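Local coordinates for PrgZ (Enterococcus faecalis, PDB 4FAJ), which binds a peptide pheromone outside the enterococcal cell as a membrane-anchored solute-binding receptor, probably for handing peptides to a transporter, at residues 138-143 with 185-191; 146-151 with 178-183; 317-323 with 465-471; 364-368 with 518-522. All coordinates share one frame; numbering follows the deposited sequence.

In the fold
Interactions 1 and 2 share helix 139-150: the first docks its start on a hairpin, the second its end on the loop leading into that hairpin. Their centres are about 14 Å apart, and Val183 CG1 touches Val143 CG2 at 4.0 Å, continuing one apolar layer. Interaction 3 lies near the chain's centre, where strands 311-324 and 464-470 pair and the bound peptide adds to the sheet. Interaction 4, centred about 12 Å from it, is joined through Thr319 OG1 and Val366 O, 3.0 Å apart in a probable hydrogen bond, and through Pro368. The nearest atoms of interactions 2 and 3 are about 12 Å apart; a bound zinc ion lies about 12 Å from the Ala317 side chain.

Interaction 1 (138-143 with 185-191); sequences TASDFV and SIGEKTL
Ala139, in the first turn of helix 139-150, directs its backbone N-H at Glu188 in the turn between strands 183-186 and 190-194; Ala139 N lies 2.8 Å from Glu188 O, the bond is nearly straight (169° at the hydrogen), and the donor sits above the carbonyl plane. The hairpin thus satisfies an N-H that the opening turn of a helix cannot pair within itself. Ser140 N reaches Gly187 O through one water, and a second water links Ser140 OG with Ser185 OG. Beside these polar links Ala139 CB presses into the hairpin, 3.3 Å from Thr190 O and 3.6 Å from Ser185 CB. Leu191 fills the next level. Its CD1 lies 3.8 Å from Phe142 CB, the two side chains crossing at about a right angle, while its CD2 packs 4.0 Å from Val143 CG2, these chains running past each other in opposite directions. Thr138 closes the helix start: with chi1 at 69°, OG1 stands between its own backbone N and carbonyl carbon and accepts Asp141 N at 3.2 Å. In return Asp141 OD2 accepts Thr138 N at 3.0 Å. Trp131 NE1 and Gln216 N also hold that carboxylate, which fixes the cap further. The arrangement is a capping box at a helix N-terminus, docked on the turn of a beta hairpin.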
loop_
_atom_site.group_PDB
_atom_site.type_symbol
_atom_site.label_atom_id
_atom_site.label_comp_id
_atom_site.label_asym_id
_atom_site.label_seq_id
_atom_site.Cartn_x
_atom_site.Cartn_y
_atom_site.Cartn_z
ATOM N N THR A 138 -5.071 -26.552 2.945
ATOM C CA THR A 138 -5.239 -27.311 1.707
ATOM C C THR A 138 -5.255 -26.410 0.485
ATOM O O THR A 138 -5.463 -25.199 0.586
ATOM C CB THR A 138 -6.551 -28.130 1.693
ATOM O OG1 THR A 138 -7.658 -27.238 1.612
ATOM C CG2 THR A 138 -6.690 -29.034 2.946
ATOM N N ALA A 139 -5.058 -27.025 -0.676
ATOM C CA ALA A 139 -5.167 -26.335 -1.944
ATOM C C ALA A 139 -6.569 -25.727 -2.108
ATOM O O ALA A 139 -6.705 -24.622 -2.624
ATOM C CB ALA A 139 -4.864 -27.283 -3.084
ATOM N N SER A 140 -7.585 -26.457 -1.653
ATOM C CA SER A 140 -8.984 -25.988 -1.669
ATOM C C SER A 140 -9.253 -24.712 -0.868
ATOM O O SER A 140 -10.102 -23.906 -1.269
ATOM C CB SER A 140 -9.921 -27.100 -1.193
ATOM O OG SER A 140 -10.105 -28.020 -2.246
ATOM N N ASP A 141 -8.548 -24.528 0.248
ATOM C CA ASP A 141 -8.559 -23.245 0.974
ATOM C C ASP A 141 -8.146 -22.076 0.061
ATOM O O ASP A 141 -8.763 -20.990 0.103
ATOM C CB ASP A 141 -7.614 -23.266 2.197
ATOM C CG ASP A 141 -8.107 -24.159 3.335
ATOM O OD1 ASP A 141 -9.330 -24.239 3.585
ATOM O OD2 ASP A 141 -7.245 -24.770 4.015
ATOM N N PHE A 142 -7.089 -22.272 -0.739
ATOM C CA PHE A 142 -6.641 -21.231 -1.665
ATOM C C PHE A 142 -7.653 -20.977 -2.786
ATOM O O PHE A 142 -7.975 -19.815 -3.073
ATOM C CB PHE A 142 -5.253 -21.543 -2.260
ATOM C CG PHE A 142 -4.116 -21.308 -1.307
ATOM C CD1 PHE A 142 -3.532 -20.052 -1.191
ATOM C CD2 PHE A 142 -3.603 -22.354 -0.539
ATOM C CE1 PHE A 142 -2.479 -19.830 -0.312
ATOM C CE2 PHE A 142 -2.545 -22.135 0.334
ATOM C CZ PHE A 142 -1.989 -20.869 0.446
ATOM N N VAL A 143 -8.166 -22.046 -3.390
ATOM C CA VAL A 143 -9.160 -21.921 -4.460
ATOM C C VAL A 143 -10.354 -21.077 -4.005
ATOM O O VAL A 143 -10.721 -20.105 -4.669
ATOM C CB VAL A 143 -9.660 -23.292 -4.971
ATOM C CG1 VAL A 143 -10.898 -23.124 -5.845
ATOM C CG2 VAL A 143 -8.555 -24.029 -5.734
ATOM N N SER A 185 -7.516 -27.127 -7.471
ATOM C CA SER A 185 -6.770 -28.088 -6.663
ATOM C C SER A 185 -6.643 -29.412 -7.405
ATOM O O SER A 185 -7.530 -29.799 -8.172
ATOM C CB SER A 185 -7.467 -28.326 -5.320
ATOM O OG SER A 185 -8.824 -28.686 -5.520
ATOM N N ILE A 186 -5.520 -30.087 -7.186
ATOM C CA ILE A 186 -5.324 -31.467 -7.596
ATOM C C ILE A 186 -4.933 -32.194 -6.312
ATOM O O ILE A 186 -3.832 -32.004 -5.795
ATOM C CB ILE A 186 -4.214 -31.603 -8.665
ATOM C CG1 ILE A 186 -4.508 -30.709 -9.867
ATOM C CG2 ILE A 186 -4.087 -33.050 -9.120
ATOM C CD1 ILE A 186 -3.329 -30.497 -10.778
ATOM N N GLY A 187 -5.854 -32.982 -5.764
ATOM C CA GLY A 187 -5.651 -33.564 -4.439
ATOM C C GLY A 187 -5.778 -32.480 -3.381
ATOM O O GLY A 187 -6.484 -31.485 -3.586
ATOM N N GLU A 188 -5.095 -32.658 -2.255
ATOM C CA GLU A 188 -5.185 -31.708 -1.147
ATOM C C GLU A 188 -4.019 -30.706 -1.126
ATOM O O GLU A 188 -4.129 -29.650 -0.494
ATOM C CB GLU A 188 -5.264 -32.456 0.191
ATOM C CG GLU A 188 -3.917 -32.715 0.829
ATOM C CD GLU A 188 -4.007 -33.261 2.247
ATOM O OE1 GLU A 188 -4.482 -34.399 2.416
ATOM O OE2 GLU A 188 -3.579 -32.554 3.188
ATOM N N LYS A 189 -2.925 -31.025 -1.822
ATOM C CA LYS A 189 -1.677 -30.243 -1.726
ATOM C C LYS A 189 -1.160 -29.596 -3.007
ATOM O O LYS A 189 -0.130 -28.938 -2.958
ATOM C CB LYS A 189 -0.559 -31.113 -1.140
ATOM C CG LYS A 189 -0.811 -31.576 0.295
ATOM C CD LYS A 189 0.431 -32.218 0.928
ATOM C CE LYS A 189 0.060 -33.161 2.069
ATOM N NZ LYS A 189 1.163 -34.094 2.423
ATOM N N THR A 190 -1.849 -29.749 -4.135
ATOM C CA THR A 190 -1.363 -29.176 -5.390
ATOM C C THR A 190 -2.353 -28.155 -5.937
ATOM O O THR A 190 -3.565 -28.395 -5.960
ATOM C CB THR A 190 -1.043 -30.272 -6.442
ATOM O OG1 THR A 190 0.005 -31.104 -5.942
ATOM C CG2 THR A 190 -0.582 -29.666 -7.776
ATOM N N LEU A 191 -1.810 -27.020 -6.366
ATOM C CA LEU A 191 -2.558 -25.953 -7.016
ATOM C C LEU A 191 -2.088 -25.804 -8.459
ATOM O O LEU A 191 -0.882 -25.814 -8.717
ATOM C CB LEU A 191 -2.315 -24.637 -6.285
ATOM C CG LEU A 191 -3.123 -24.334 -5.028
ATOM C CD1 LEU A 191 -2.522 -23.108 -4.317
ATOM C CD2 LEU A 191 -4.599 -24.094 -5.391
HETATM O O HOH W 1 -7.701 -29.393 -1.366
HETATM O O HOH W 2 -11.165 -26.758 -4.992
#

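Interaction 2 (146-151 with 178-183); sequences WQRVVD and KDTLAV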
loop_
_atom_site.group_PDB
_atom_site.type_symbol
_atom_site.label_atom_id
_atom_site.label_comp_id
_atom_site.label_asym_id
_atom_site.label_seq_id
_atom_site.Cartn_x
_atom_site.Cartn_y
_atom_site.Cartn_z
ATOM N N TRP A 146 -9.466 -17.244 -3.245
ATOM C CA TRP A 146 -9.287 -16.415 -4.435
ATOM C C TRP A 146 -10.597 -16.202 -5.192
ATOM O O TRP A 146 -10.836 -15.118 -5.729
ATOM C CB TRP A 146 -8.233 -17.016 -5.361
ATOM C CG TRP A 146 -6.869 -17.143 -4.724
ATOM C CD1 TRP A 146 -6.461 -16.635 -3.520
ATOM C CD2 TRP A 146 -5.731 -17.811 -5.275
ATOM N NE1 TRP A 146 -5.150 -16.972 -3.286
ATOM C CE2 TRP A 146 -4.675 -17.676 -4.354
ATOM C CE3 TRP A 146 -5.501 -18.503 -6.465
ATOM C CZ2 TRP A 146 -3.411 -18.223 -4.575
ATOM C CZ3 TRP A 146 -4.229 -19.048 -6.685
ATOM C CH2 TRP A 146 -3.207 -18.895 -5.742
ATOM N N GLN A 147 -11.435 -17.228 -5.247
ATOM C CA GLN A 147 -12.781 -17.067 -5.794
ATOM C C GLN A 147 -13.529 -15.957 -5.044
ATOM O O GLN A 147 -14.254 -15.149 -5.634
ATOM C CB GLN A 147 -13.563 -18.385 -5.740
ATOM C CG GLN A 147 -13.221 -19.347 -6.871
ATOM C CD GLN A 147 -14.053 -20.625 -6.874
ATOM O OE1 GLN A 147 -13.704 -21.602 -7.549
ATOM N NE2 GLN A 147 -15.154 -20.622 -6.138
ATOM N N ARG A 148 -13.318 -15.911 -3.739
ATOM C CA ARG A 148 -13.967 -14.941 -2.876
ATOM C C ARG A 148 -13.504 -13.500 -3.166
ATOM O O ARG A 148 -14.301 -12.569 -3.090
ATOM C CB ARG A 148 -13.676 -15.349 -1.431
ATOM C CG ARG A 148 -14.283 -14.526 -0.359
ATOM C CD ARG A 148 -13.936 -15.165 0.962
ATOM N NE ARG A 148 -14.297 -14.302 2.061
ATOM C CZ ARG A 148 -13.454 -13.559 2.768
ATOM N NH1 ARG A 148 -12.143 -13.572 2.534
ATOM N NH2 ARG A 148 -13.940 -12.822 3.750
ATOM N N VAL A 149 -12.227 -13.321 -3.509
ATOM C CA VAL A 149 -11.713 -11.991 -3.850
ATOM C C VAL A 149 -12.328 -11.459 -5.151
ATOM O O VAL A 149 -12.708 -10.292 -5.221
ATOM C CB VAL A 149 -10.163 -11.970 -3.973
ATOM C CG1 VAL A 149 -9.676 -10.592 -4.413
ATOM C CG2 VAL A 149 -9.522 -12.354 -2.651
ATOM N N VAL A 150 -12.434 -12.305 -6.170
ATOM C CA VAL A 150 -12.969 -11.860 -7.473
ATOM C C VAL A 150 -14.508 -11.810 -7.542
ATOM O O VAL A 150 -15.068 -11.144 -8.409
ATOM C CB VAL A 150 -12.457 -12.721 -8.634
ATOM C CG1 VAL A 150 -10.953 -12.547 -8.791
ATOM C CG2 VAL A 150 -12.835 -14.181 -8.432
ATOM N N ASP A 151 -15.178 -12.538 -6.651
ATOM C CA ASP A 151 -16.650 -12.502 -6.533
ATOM C C ASP A 151 -17.126 -11.053 -6.332
ATOM O O ASP A 151 -16.814 -10.436 -5.311
ATOM C CB ASP A 151 -17.090 -13.375 -5.352
ATOM C CG ASP A 151 -18.605 -13.508 -5.231
ATOM O OD1 ASP A 151 -19.356 -12.756 -5.890
ATOM O OD2 ASP A 151 -19.044 -14.373 -4.450
ATOM N N LYS A 178 -17.905 -16.924 -10.614
ATOM C CA LYS A 178 -16.608 -16.992 -9.932
ATOM C C LYS A 178 -15.942 -18.378 -9.998
ATOM O O LYS A 178 -14.718 -18.483 -9.897
ATOM C CB LYS A 178 -16.740 -16.542 -8.469
ATOM C CG LYS A 178 -17.259 -17.622 -7.523
ATOM C CD LYS A 178 -17.607 -17.088 -6.145
ATOM C CE LYS A 178 -17.921 -18.242 -5.189
ATOM N NZ LYS A 178 -19.011 -17.911 -4.238
ATOM N N ASP A 179 -16.735 -19.437 -10.170
ATOM C CA ASP A 179 -16.177 -20.796 -10.277
ATOM C C ASP A 179 -15.359 -21.014 -11.558
ATOM O O ASP A 179 -14.651 -22.010 -11.676
ATOM C CB ASP A 179 -17.280 -21.856 -10.179
ATOM C CG ASP A 179 -18.280 -21.772 -11.317
ATOM O OD1 ASP A 179 -18.820 -20.676 -11.565
ATOM O OD2 ASP A 179 -18.539 -22.802 -11.964
ATOM N N THR A 180 -15.465 -20.088 -12.512
ATOM C CA THR A 180 -14.692 -20.153 -13.750
ATOM C C THR A 180 -13.249 -19.647 -13.584
ATOM O O THR A 180 -12.449 -19.793 -14.498
ATOM C CB THR A 180 -15.389 -19.372 -14.910
ATOM O OG1 THR A 180 -15.414 -17.974 -14.611
ATOM C CG2 THR A 180 -16.827 -19.872 -15.127
ATOM N N LEU A 181 -12.915 -19.047 -12.441
ATOM C CA LEU A 181 -11.531 -18.578 -12.206
ATOM C C LEU A 181 -10.569 -19.748 -12.451
ATOM O O LEU A 181 -10.775 -20.841 -11.924
ATOM C CB LEU A 181 -11.370 -18.022 -10.791
ATOM C CG LEU A 181 -10.073 -17.264 -10.483
ATOM C CD1 LEU A 181 -9.981 -15.960 -11.271
ATOM C CD2 LEU A 181 -9.952 -16.984 -8.988
ATOM N N ALA A 182 -9.545 -19.533 -13.276
ATOM C CA ALA A 182 -8.678 -20.626 -13.724
ATOM C C ALA A 182 -7.652 -20.992 -12.652
ATOM O O ALA A 182 -6.443 -20.844 -12.846
ATOM C CB ALA A 182 -7.989 -20.270 -15.046
ATOM N N VAL A 183 -8.174 -21.436 -11.511
ATOM C CA VAL A 183 -7.391 -21.948 -10.404
ATOM C C VAL A 183 -8.071 -23.228 -9.936
ATOM O O VAL A 183 -9.289 -23.243 -9.745
ATOM C CB VAL A 183 -7.344 -20.942 -9.242
ATOM C CG1 VAL A 183 -6.549 -21.524 -8.074
ATOM C CG2 VAL A 183 -6.750 -19.609 -9.711
#
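Trp146 turns the six-membered side of its indole to Val183, the two side chains crossing at about a right angle. Both valine methyls reach the same ring carbon: CG1 and CG2 of Val183 each lie 3.6 Å from Trp146 CE3, with CG2 at the ring edge and in its plane. Elsewhere NE1 bonds to Tyr211 O, and the indole meets the rings of Tyr211 and Phe162 edge-to-face. Leu181 inserts CD2 beside the helix backbone, 4.0 Å from Trp146 CB and 4.1 Å from Val150 CG2. On the residue after Trp146, the side chain of Gln147 crosses that of Lys178 at about a right angle. Gln147 CG rests 3.5 Å from Lys178 O, and the extended chain beyond it carries NE2 to 3.8 Å from Lys178 CE. Lys178 begins with CG between its backbone N and carbonyl carbon (chi1 82°), then runs extended as far as CE and bends at chi4 (-143°) as NZ turns to Asp151. There Lys178 NZ and Asp151 OD2 form a long salt bridge of 3.5 Å at the exposed margin; the other carboxylate oxygen, OD1, accepts Lys153 N. The contact seats the last turns of helix 139-150 on the 3-10 turn and inverse gamma turn that lead into strand 183-186, with Leu181 also touching helix 168-172 and Trp146 reaching Ile193 of strand 190-194.

Interaction 3 (317-323 with 465-471); sequences ANTMFLE and SLSGWQA
Trp469 O is gripped twice from the neighbouring strand, by Thr319 N at 3.0 Å, nearly along the C=O axis, and weakly by Asn318 ND2 at 2.9 Å. That amide also bonds to a polar side chain of the bound peptide, while Asn318 OD1 meets Gln470 OE1 through a water, the two amide planes being 74° apart. Strands 311-324 and 464-470 run antiparallel here, and the Phe321 N to Ser467 O bond is short, 2.7 Å. Ser467 O also borders the Phe321 ring near its plane, while Thr319 CG2 lies over one ring face. On the opposite face of the sheet Met320, bent at chi2 and chi3 (-61° and -57°), folds across the partner strand, over Ser467 and Gly468, bringing SD to 3.8 Å from Gly468 CA and CE to 3.9 Å from Leu466 CD1. Back on the Phe321 face, Ser467 OG donates to Glu323 OE2 at 2.9 Å on the anti side of the carboxylate; His491 ND1 binds the same oxygen, and Ser465 OG donates to Ser467 OG. Gly468 and Trp469 pair in turn with the peptide backbone, so this is beta-sheet augmentation in the peptide site of a family 5 solute-binding protein.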
loop_
_atom_site.group_PDB
_atom_site.type_symbol
_atom_site.label_atom_id
_atom_site.label_comp_id
_atom_site.label_asym_id
_atom_site.label_seq_id
_atom_site.Cartn_x
_atom_site.Cartn_y
_atom_site.Cartn_z
ATOM N N ALA A 317 9.348 2.528 -1.625
ATOM C CA ALA A 317 8.719 2.601 -2.961
ATOM C C ALA A 317 7.284 3.107 -2.809
ATOM O O ALA A 317 6.308 2.398 -3.087
ATOM C CB ALA A 317 8.754 1.222 -3.656
ATOM N N ASN A 318 7.170 4.362 -2.382
ATOM C CA ASN A 318 5.923 4.896 -1.846
ATOM C C ASN A 318 5.834 6.370 -2.248
ATOM O O ASN A 318 6.665 7.167 -1.844
ATOM C CB ASN A 318 5.964 4.669 -0.323
ATOM C CG ASN A 318 4.761 5.219 0.458
ATOM O OD1 ASN A 318 4.821 5.245 1.700
ATOM N ND2 ASN A 318 3.673 5.613 -0.221
ATOM N N THR A 319 4.851 6.706 -3.084
ATOM C CA THR A 319 4.622 8.078 -3.511
ATOM C C THR A 319 3.379 8.620 -2.788
ATOM O O THR A 319 2.331 7.967 -2.780
ATOM C CB THR A 319 4.395 8.151 -5.033
ATOM O OG1 THR A 319 5.570 7.676 -5.720
ATOM C CG2 THR A 319 4.080 9.601 -5.479
ATOM N N MET A 320 3.500 9.799 -2.186
ATOM C CA MET A 320 2.327 10.516 -1.663
ATOM C C MET A 320 1.806 11.483 -2.744
ATOM O O MET A 320 2.585 12.222 -3.363
ATOM C CB MET A 320 2.663 11.281 -0.376
ATOM C CG MET A 320 2.925 10.410 0.835
ATOM S SD MET A 320 1.528 9.369 1.341
ATOM C CE MET A 320 0.236 10.588 1.616
ATOM N N PHE A 321 0.488 11.446 -2.967
ATOM C CA PHE A 321 -0.182 12.226 -4.013
ATOM C C PHE A 321 -1.147 13.250 -3.425
ATOM O O PHE A 321 -1.576 13.117 -2.277
ATOM C CB PHE A 321 -1.049 11.324 -4.897
ATOM C CG PHE A 321 -0.326 10.194 -5.559
ATOM C CD1 PHE A 321 0.466 10.414 -6.677
ATOM C CD2 PHE A 321 -0.519 8.888 -5.129
ATOM C CE1 PHE A 321 1.101 9.361 -7.319
ATOM C CE2 PHE A 321 0.121 7.821 -5.770
ATOM C CZ PHE A 321 0.934 8.059 -6.854
ATOM N N LEU A 322 -1.494 14.256 -4.238
ATOM C CA LEU A 322 -2.797 14.912 -4.152
ATOM C C LEU A 322 -3.677 14.236 -5.187
ATOM O O LEU A 322 -3.475 14.404 -6.409
ATOM C CB LEU A 322 -2.725 16.417 -4.446
ATOM C CG LEU A 322 -2.249 17.334 -3.334
ATOM C CD1 LEU A 322 -2.311 18.775 -3.783
ATOM C CD2 LEU A 322 -3.074 17.163 -2.081
ATOM N N GLU A 323 -4.611 13.414 -4.714
ATOM C CA GLU A 323 -5.625 12.863 -5.584
ATOM C C GLU A 323 -6.702 13.918 -5.764
ATOM O O GLU A 323 -6.975 14.695 -4.851
ATOM C CB GLU A 323 -6.216 11.578 -5.009
ATOM C CG GLU A 323 -5.256 10.421 -5.039
ATOM C CD GLU A 323 -5.945 9.081 -4.827
ATOM O OE1 GLU A 323 -6.575 8.582 -5.790
ATOM O OE2 GLU A 323 -5.833 8.525 -3.716
ATOM N N SER A 465 -7.267 15.077 -1.912
ATOM C CA SER A 465 -6.874 14.126 -0.886
ATOM C C SER A 465 -5.359 13.945 -0.833
ATOM O O SER A 465 -4.734 13.681 -1.858
ATOM C CB SER A 465 -7.532 12.787 -1.182
ATOM O OG SER A 465 -7.055 11.772 -0.320
ATOM N N LEU A 466 -4.783 14.072 0.361
ATOM C CA LEU A 466 -3.381 13.723 0.575
ATOM C C LEU A 466 -3.339 12.243 0.915
ATOM O O LEU A 466 -3.543 11.850 2.072
ATOM C CB LEU A 466 -2.763 14.539 1.710
ATOM C CG LEU A 466 -1.301 14.222 2.046
ATOM C CD1 LEU A 466 -0.430 14.372 0.807
ATOM C CD2 LEU A 466 -0.792 15.136 3.156
ATOM N N SER A 467 -3.101 11.434 -0.104
ATOM C CA SER A 467 -3.043 9.982 0.034
ATOM C C SER A 467 -1.991 9.427 -0.932
ATOM O O SER A 467 -1.607 10.086 -1.914
ATOM C CB SER A 467 -4.428 9.354 -0.208
ATOM O OG SER A 467 -5.102 9.937 -1.325
ATOM N N GLY A 468 -1.515 8.224 -0.642
ATOM C CA GLY A 468 -0.425 7.632 -1.401
ATOM C C GLY A 468 -0.538 6.143 -1.619
ATOM O O GLY A 468 -1.495 5.493 -1.181
ATOM N N TRP A 469 0.457 5.611 -2.323
ATOM C CA TRP A 469 0.510 4.199 -2.673
ATOM C C TRP A 469 1.920 3.721 -2.411
ATOM O O TRP A 469 2.887 4.414 -2.783
ATOM C CB TRP A 469 0.176 4.022 -4.158
ATOM C CG TRP A 469 0.090 2.565 -4.603
ATOM C CD1 TRP A 469 1.028 1.853 -5.295
ATOM C CD2 TRP A 469 -1.001 1.683 -4.381
ATOM N NE1 TRP A 469 0.582 0.567 -5.514
ATOM C CE2 TRP A 469 -0.665 0.438 -4.964
ATOM C CE3 TRP A 469 -2.229 1.815 -3.731
ATOM C CZ2 TRP A 469 -1.521 -0.660 -4.918
ATOM C CZ3 TRP A 469 -3.089 0.721 -3.697
ATOM C CH2 TRP A 469 -2.727 -0.500 -4.276
ATOM N N GLN A 470 2.053 2.567 -1.755
ATOM C CA GLN A 470 3.326 1.853 -1.731
ATOM C C GLN A 470 3.228 0.649 -2.659
ATOM O O GLN A 470 2.271 -0.118 -2.568
ATOM C CB GLN A 470 3.712 1.378 -0.333
ATOM C CG GLN A 470 4.886 0.372 -0.361
ATOM C CD GLN A 470 5.803 0.463 0.818
ATOM O OE1 GLN A 470 6.211 1.556 1.208
ATOM N NE2 GLN A 470 6.189 -0.703 1.376
ATOM N N ALA A 471 4.227 0.480 -3.525
ATOM C CA ALA A 471 4.240 -0.633 -4.462
ATOM C C ALA A 471 4.064 -1.932 -3.695
ATOM O O ALA A 471 4.632 -2.088 -2.621
ATOM C CB ALA A 471 5.545 -0.686 -5.229
HETATM O O HOH W 3 6.021 3.129 3.312
HETATM O O HOH W 4 -4.018 5.734 -2.704
#

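Interaction 4 (364-368 with 518-522); sequences VGVVP and EKLLI
Glu518 reaches from its helix to the backbone of Val366 and Val367. The CA-CB bond points at the loop, and with chi1 at -170° and chi2 at -175° the chain runs outward almost fully extended. CG passes 4.1 Å from Val366 CB, and CD stops 3.9 Å from Val366 N, behind the oxygen that makes the contact. At the tip OE2 accepts Val367 N at 3.0 Å in a virtually straight bond (178° at the hydrogen), the donor standing above the carboxylate plane. Val366 N is 2.9 Å from the same oxygen, and a water that donates to Glu518 OE2 also donates to Val367 O. OE2 thus sits against the backbone of Val366 and Val367, while OE1 pairs with Lys515 in a salt bridge that would help balance the buried charge. Apolar contacts run beside the glutamate. Val366 CG2 meets Leu521 CD2 at 3.8 Å, these side chains crossing at about a right angle, and Ile522 CD1 approaches Gly365 CA at 4.1 Å, against bare backbone. Helix 510-524 thereby holds the loop that follows strand 361-362. Leu480 of helix 477-480 and Phe381 touch both Val367 and Glu518, Tyr499 of helix 497-502 packs on Leu521, and Val366 rests on Phe321 of strand 311-324, which places the loop between helix and central sheet.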
loop_
_atom_site.group_PDB
_atom_site.type_symbol
_atom_site.label_atom_id
_atom_site.label_comp_id
_atom_site.label_asym_id
_atom_site.label_seq_id
_atom_site.Cartn_x
_atom_site.Cartn_y
_atom_site.Cartn_z
ATOM N N VAL A 364 9.678 12.678 -8.815
ATOM C CA VAL A 364 10.003 13.047 -10.202
ATOM C C VAL A 364 8.914 12.587 -11.168
ATOM O O VAL A 364 8.939 12.916 -12.344
ATOM C CB VAL A 364 11.344 12.445 -10.659
ATOM C CG1 VAL A 364 12.509 13.057 -9.864
ATOM C CG2 VAL A 364 11.330 10.911 -10.560
ATOM N N GLY A 365 7.978 11.805 -10.675
ATOM C CA GLY A 365 6.877 11.295 -11.483
ATOM C C GLY A 365 5.932 10.542 -10.566
ATOM O O GLY A 365 6.056 10.614 -9.332
ATOM N N VAL A 366 4.989 9.813 -11.151
ATOM C CA VAL A 366 4.078 8.973 -10.366
ATOM C C VAL A 366 4.864 7.831 -9.705
ATOM O O VAL A 366 4.655 7.525 -8.527
ATOM C CB VAL A 366 2.952 8.417 -11.264
ATOM C CG1 VAL A 366 2.145 7.340 -10.581
ATOM C CG2 VAL A 366 2.039 9.573 -11.760
ATOM N N VAL A 367 5.755 7.213 -10.474
ATOM C CA VAL A 367 6.504 6.041 -10.021
ATOM C C VAL A 367 7.722 6.512 -9.238
ATOM O O VAL A 367 8.405 7.440 -9.677
ATOM C CB VAL A 367 6.962 5.154 -11.202
ATOM C CG1 VAL A 367 7.803 3.990 -10.707
ATOM C CG2 VAL A 367 5.758 4.635 -11.976
ATOM N N PRO A 368 7.966 5.912 -8.057
ATOM C CA PRO A 368 9.129 6.286 -7.254
ATOM C C PRO A 368 10.467 5.742 -7.766
ATOM O O PRO A 368 10.498 4.801 -8.535
ATOM C CB PRO A 368 8.818 5.688 -5.886
ATOM C CG PRO A 368 7.906 4.531 -6.156
ATOM C CD PRO A 368 7.118 4.907 -7.371
ATOM N N GLU A 518 2.732 6.785 -18.101
ATOM C CA GLU A 518 3.022 7.726 -17.003
ATOM C C GLU A 518 3.011 9.170 -17.511
ATOM O O GLU A 518 2.383 10.049 -16.899
ATOM C CB GLU A 518 4.360 7.399 -16.332
ATOM C CG GLU A 518 4.613 8.179 -15.054
ATOM C CD GLU A 518 5.982 7.941 -14.447
ATOM O OE1 GLU A 518 6.874 7.435 -15.151
ATOM O OE2 GLU A 518 6.174 8.300 -13.260
ATOM N N LYS A 519 3.647 9.405 -18.658
ATOM C CA LYS A 519 3.689 10.741 -19.233
ATOM C C LYS A 519 2.297 11.257 -19.630
ATOM O O LYS A 519 1.990 12.424 -19.394
ATOM C CB LYS A 519 4.653 10.789 -20.426
ATOM C CG LYS A 519 6.111 10.588 -20.045
ATOM C CD LYS A 519 7.004 10.554 -21.274
ATOM C CE LYS A 519 8.390 10.084 -20.900
ATOM N NZ LYS A 519 9.283 10.032 -22.077
ATOM N N LEU A 520 1.459 10.401 -20.213
ATOM C CA LEU A 520 0.086 10.788 -20.543
ATOM C C LEU A 520 -0.695 11.189 -19.263
ATOM O O LEU A 520 -1.409 12.188 -19.240
ATOM C CB LEU A 520 -0.623 9.642 -21.267
ATOM C CG LEU A 520 -2.048 9.855 -21.763
ATOM C CD1 LEU A 520 -2.161 11.129 -22.586
ATOM C CD2 LEU A 520 -2.508 8.627 -22.575
ATOM N N LEU A 521 -0.546 10.409 -18.203
ATOM C CA LEU A 521 -1.184 10.734 -16.919
ATOM C C LEU A 521 -0.726 12.097 -16.388
ATOM O O LEU A 521 -1.528 12.904 -15.914
ATOM C CB LEU A 521 -0.879 9.634 -15.906
ATOM C CG LEU A 521 -1.387 9.784 -14.471
ATOM C CD1 LEU A 521 -2.898 10.028 -14.442
ATOM C CD2 LEU A 521 -1.025 8.522 -13.694
ATOM N N ILE A 522 0.567 12.371 -16.497
ATOM C CA ILE A 522 1.124 13.650 -16.034
ATOM C C ILE A 522 0.717 14.806 -16.957
ATOM O O ILE A 522 0.379 15.906 -16.483
ATOM C CB ILE A 522 2.659 13.559 -15.858
ATOM C CG1 ILE A 522 2.957 12.726 -14.612
ATOM C CG2 ILE A 522 3.283 14.956 -15.753
ATOM C CD1 ILE A 522 4.328 12.180 -14.541
HETATM O O HOH W 5 8.644 8.411 -12.324
#